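Local coordinates for iron uptake protein A2 (Synechocystis sp., PDB 2VOZ), which binds ferric iron in the periplasm and probably delivers it to an ABC transporter for import into the cell, at residues S172-R177 / P184-W189; I178-E183 / K320-N325. All blocks are in the same frame, centred on the assembly; numbering follows the deposited sequence.

In the fold
Both contacts use helix 168-181, near whose N-terminal end lies the iron ligand Tyr-169. Following the chain from the N terminus, 172-177 comes first, then 178-183, where the helix ends and turns into helix 183-195. Interaction 1 closes this short turn by packing 184-189 back on 172-177. Interaction 2 closes a far longer loop: after more than 130 further residues the chain returns at 320-325, between helices 311-314 and 327-331, to meet 178-183. The segments alternate along the chain, so the two contacts cross. Their centres lie about 9 Å apart, and the two contacts touch directly, with Ser-176 CB 3.8 Å from Leu-324 CD2. Together they join a helical hairpin to the C-terminal region.

Interaction 1. Residues S172-R177 / P184-W189; sequences SLTASR and PETRRW
Thr-186 and Trp-189 pack against Thr-174 and Arg-177 in a helical hairpin, whose arms, helices 168-181 and 183-195, follow each other after a tight turn. The segment axes approach to 10.0 Å at 136°, a splayed antiparallel pairing. Thr-186 is the first residue of the segment to touch the other helix. Its OG1 bonds to Gly-182 O in the turn itself, while its methyl CG2 packs against Arg-177 CB (3.9 Å) and Thr-174 CG2 (4.1 Å). One turn further on, Trp-189 sets its CG anti to the backbone N (chi1 167°), which extends the indole across to the first helix. Arg-177 CG lies over one face of the six-membered ring, a CH-pi contact 4.1 Å from the centroid and 26° off the normal, whereas Thr-174 OG1 sits at the ring edge. The indole NE1 is held by Tyr-148 O. An alanine in place of Arg-177 would take CG off this ring face and would probably leave Glu-149 without its arginine partner. Beyond the ring the arginine chain bends back, and its NE (3.1 Å) and NH1 (3.0 Å) grip Ser-176 OG side-on, the oxygen lying in the guanidinium plane.

Interaction 2. Residues I178-E183 / K320-N325; sequences IAIHGE and KGDPLN
With CG1 of Ile-180 anti to the carbonyl carbon (chi1 -66°), the extended rest of the chain places methyl CD1 against Asp-322 of the loop 320-325. Asp-322 reaches from the opposite direction, its CG anti to the backbone N (chi1 -171°), and OD2 ends 3.4 Å from that CD1. Leu-324 presents a forked end to the helix: CD1 and CD2 each lie 4.2 Å from Ala-179 CB. No hydrogen bond spans the two segments, and the contact is one of van der Waals packing: an apolar touch at Ala-179 and a methyl against a carboxylate oxygen at Ile-180. The carboxylate is satisfied elsewhere, OD1 by a salt bridge to Arg-257, while OD2 has a long, weak ion pair with Arg-177. On its other branch, Ile-180 CG2 sits 3.6 Å above the centre of the His-181 ring, whose NE2 bonds to Glu-149. The loop has its own internal brace, since Asp-322 OD1 also accepts from Leu-324 N at 2.8 Å, on the anti side of the carboxylate and 30° out of its plane. The last turn of a helix is thus packed against an Asx turn, which fixes Asp-322 and Leu-324 relative to each other.

Interaction 1. Residues S172-R177 / P184-W189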
# COMPACT_ATOMS: atom_id res chain seq x y z
N SER B 172 1.55 -29.99 -10.74
CA SER B 172 2.89 -30.07 -11.31
C SER B 172 3.80 -31.11 -10.65
O SER B 172 4.59 -31.80 -11.35
CB SER B 172 3.53 -28.67 -11.35
OG SER B 172 2.84 -27.87 -12.33
N LEU B 173 3.70 -31.26 -9.33
CA LEU B 173 4.48 -32.30 -8.66
C LEU B 173 4.06 -33.66 -9.15
O LEU B 173 4.91 -34.50 -9.48
CB LEU B 173 4.36 -32.21 -7.16
CG LEU B 173 5.11 -33.30 -6.38
CD1 LEU B 173 6.61 -33.33 -6.65
CD2 LEU B 173 4.84 -33.11 -4.87
N THR B 174 2.76 -33.89 -9.25
CA THR B 174 2.32 -35.20 -9.71
C THR B 174 2.71 -35.42 -11.17
O THR B 174 3.12 -36.51 -11.55
CB THR B 174 0.82 -35.32 -9.55
OG1 THR B 174 0.46 -35.28 -8.15
CG2 THR B 174 0.30 -36.63 -10.18
N ALA B 175 2.59 -34.36 -11.97
CA ALA B 175 2.96 -34.42 -13.39
C ALA B 175 4.41 -34.84 -13.52
O ALA B 175 4.76 -35.62 -14.40
CB ALA B 175 2.75 -33.06 -14.00
N SER B 176 5.26 -34.29 -12.67
CA SER B 176 6.68 -34.68 -12.70
C SER B 176 6.88 -36.18 -12.38
O SER B 176 7.74 -36.82 -12.98
CB SER B 176 7.52 -33.80 -11.79
OG SER B 176 7.40 -34.15 -10.43
N ARG B 177 6.09 -36.72 -11.45
CA ARG B 177 6.22 -38.12 -11.11
C ARG B 177 5.76 -38.97 -12.30
O ARG B 177 6.39 -40.00 -12.58
CB ARG B 177 5.41 -38.49 -9.87
CG ARG B 177 5.84 -37.78 -8.58
CD ARG B 177 7.36 -37.88 -8.32
NE ARG B 177 8.01 -36.67 -8.80
CZ ARG B 177 9.29 -36.36 -8.56
NH1 ARG B 177 9.78 -35.21 -9.00
NH2 ARG B 177 10.06 -37.21 -7.88
N PRO B 184 1.09 -46.00 -14.26
CA PRO B 184 0.82 -47.07 -13.26
C PRO B 184 1.58 -46.89 -11.93
O PRO B 184 0.98 -46.99 -10.83
CB PRO B 184 1.29 -48.34 -13.99
CG PRO B 184 0.92 -48.02 -15.48
CD PRO B 184 1.43 -46.56 -15.58
N GLU B 185 2.89 -46.63 -12.02
CA GLU B 185 3.69 -46.36 -10.81
C GLU B 185 3.22 -45.11 -10.07
O GLU B 185 3.10 -45.12 -8.83
CB GLU B 185 5.18 -46.26 -11.13
CG GLU B 185 5.79 -47.60 -11.43
N THR B 186 2.90 -44.07 -10.83
CA THR B 186 2.50 -42.84 -10.17
C THR B 186 1.13 -43.00 -9.48
O THR B 186 0.89 -42.49 -8.39
CB THR B 186 2.52 -41.66 -11.15
OG1 THR B 186 3.88 -41.49 -11.61
CG2 THR B 186 2.08 -40.37 -10.39
N ARG B 187 0.22 -43.72 -10.14
CA ARG B 187 -1.08 -44.01 -9.56
C ARG B 187 -0.92 -44.75 -8.23
O ARG B 187 -1.59 -44.42 -7.25
CB ARG B 187 -1.91 -44.84 -10.55
CG ARG B 187 -3.31 -45.05 -10.07
CD ARG B 187 -4.07 -45.86 -11.13
NE ARG B 187 -5.30 -46.38 -10.55
CZ ARG B 187 -5.35 -47.47 -9.78
NH1 ARG B 187 -6.52 -47.87 -9.28
NH2 ARG B 187 -4.23 -48.18 -9.53
N ARG B 188 -0.01 -45.72 -8.18
CA ARG B 188 0.19 -46.49 -6.97
C ARG B 188 0.75 -45.57 -5.85
O ARG B 188 0.31 -45.64 -4.69
CB ARG B 188 1.14 -47.65 -7.27
CG ARG B 188 1.45 -48.49 -6.05
CD ARG B 188 1.66 -49.92 -6.48
NE ARG B 188 1.99 -50.86 -5.41
CZ ARG B 188 1.12 -51.58 -4.68
NH1 ARG B 188 -0.21 -51.45 -4.82
NH2 ARG B 188 1.60 -52.44 -3.78
N TRP B 189 1.68 -44.70 -6.22
CA TRP B 189 2.24 -43.71 -5.27
C TRP B 189 1.12 -42.80 -4.75
O TRP B 189 1.02 -42.61 -3.54
CB TRP B 189 3.33 -42.86 -5.94
CG TRP B 189 3.70 -41.65 -5.10
CD1 TRP B 189 4.38 -41.64 -3.91
CD2 TRP B 189 3.45 -40.29 -5.44
NE1 TRP B 189 4.53 -40.34 -3.46
CE2 TRP B 189 3.98 -39.49 -4.38
CE3 TRP B 189 2.82 -39.66 -6.52
CZ2 TRP B 189 3.90 -38.08 -4.39
CZ3 TRP B 189 2.74 -38.25 -6.52
CH2 TRP B 189 3.30 -37.48 -5.46

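Interaction 2. Residues I178-E183 / K320-N325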
# COMPACT_ATOMS: atom_id res chain seq x y z
N ILE B 178 4.69 -38.55 -12.98
CA ILE B 178 4.24 -39.28 -14.20
C ILE B 178 5.36 -39.29 -15.28
O ILE B 178 5.69 -40.33 -15.89
CB ILE B 178 2.98 -38.69 -14.78
CG1 ILE B 178 1.83 -38.81 -13.78
CG2 ILE B 178 2.61 -39.39 -16.10
CD1 ILE B 178 0.56 -38.07 -14.22
N ALA B 179 5.96 -38.13 -15.51
CA ALA B 179 7.04 -37.98 -16.49
C ALA B 179 8.18 -38.97 -16.18
O ALA B 179 8.75 -39.60 -17.08
CB ALA B 179 7.53 -36.52 -16.50
N ILE B 180 8.48 -39.13 -14.90
CA ILE B 180 9.62 -39.89 -14.42
C ILE B 180 9.30 -41.39 -14.34
O ILE B 180 10.07 -42.19 -14.83
CB ILE B 180 10.11 -39.41 -13.01
CG1 ILE B 180 10.69 -37.98 -13.06
CG2 ILE B 180 11.17 -40.39 -12.40
CD1 ILE B 180 10.75 -37.34 -11.66
N HIS B 181 8.14 -41.73 -13.77
CA HIS B 181 7.83 -43.12 -13.38
C HIS B 181 6.80 -43.81 -14.26
O HIS B 181 6.64 -45.05 -14.16
CB HIS B 181 7.28 -43.17 -11.93
CG HIS B 181 8.25 -42.67 -10.90
ND1 HIS B 181 9.48 -43.25 -10.68
CD2 HIS B 181 8.14 -41.66 -10.00
CE1 HIS B 181 10.10 -42.60 -9.70
NE2 HIS B 181 9.30 -41.64 -9.27
N GLY B 182 6.09 -43.04 -15.09
CA GLY B 182 4.91 -43.54 -15.78
C GLY B 182 3.64 -43.53 -14.95
O GLY B 182 3.67 -43.39 -13.72
N GLU B 183 2.50 -43.71 -15.61
CA GLU B 183 1.21 -43.59 -14.93
C GLU B 183 0.93 -44.70 -13.89
O GLU B 183 0.52 -44.38 -12.77
CB GLU B 183 0.08 -43.40 -15.97
CG GLU B 183 -1.29 -43.35 -15.35
CD GLU B 183 -2.35 -42.73 -16.24
OE1 GLU B 183 -2.04 -41.79 -16.99
OE2 GLU B 183 -3.52 -43.18 -16.14
N LYS B 320 19.46 -28.68 -5.00
CA LYS B 320 19.86 -29.72 -5.99
C LYS B 320 18.62 -30.14 -6.73
O LYS B 320 17.93 -31.06 -6.32
CB LYS B 320 20.51 -30.92 -5.31
CG LYS B 320 21.80 -30.59 -4.60
CD LYS B 320 22.26 -31.75 -3.73
CE LYS B 320 21.92 -31.53 -2.27
NZ LYS B 320 22.84 -30.52 -1.64
N GLY B 321 18.32 -29.45 -7.82
CA GLY B 321 17.05 -29.68 -8.50
C GLY B 321 17.08 -30.85 -9.44
O GLY B 321 18.10 -31.13 -10.05
N ASP B 322 15.94 -31.51 -9.57
CA ASP B 322 15.71 -32.49 -10.62
C ASP B 322 15.97 -31.83 -11.98
O ASP B 322 15.47 -30.72 -12.24
CB ASP B 322 14.26 -32.96 -10.49
CG ASP B 322 13.92 -34.14 -11.39
OD1 ASP B 322 14.43 -34.24 -12.52
OD2 ASP B 322 13.12 -34.99 -10.94
N PRO B 323 16.80 -32.48 -12.85
CA PRO B 323 17.12 -31.95 -14.19
C PRO B 323 15.98 -32.08 -15.22
O PRO B 323 16.13 -31.61 -16.35
CB PRO B 323 18.34 -32.77 -14.60
CG PRO B 323 18.11 -34.11 -13.95
CD PRO B 323 17.50 -33.76 -12.59
N LEU B 324 14.83 -32.63 -14.82
CA LEU B 324 13.66 -32.78 -15.73
C LEU B 324 13.31 -31.47 -16.42
O LEU B 324 13.26 -30.42 -15.77
CB LEU B 324 12.45 -33.29 -14.95
CG LEU B 324 11.16 -33.51 -15.68
CD1 LEU B 324 11.36 -34.81 -16.50
CD2 LEU B 324 10.01 -33.69 -14.72
N ASN B 325 13.06 -31.49 -17.73
CA ASN B 325 12.69 -30.21 -18.35
C ASN B 325 11.32 -29.83 -17.79
O ASN B 325 10.41 -30.66 -17.74
CB ASN B 325 12.67 -30.30 -19.89
CG ASN B 325 12.36 -28.98 -20.54
OD1 ASN B 325 11.18 -28.58 -20.61
ND2 ASN B 325 13.40 -28.27 -21.00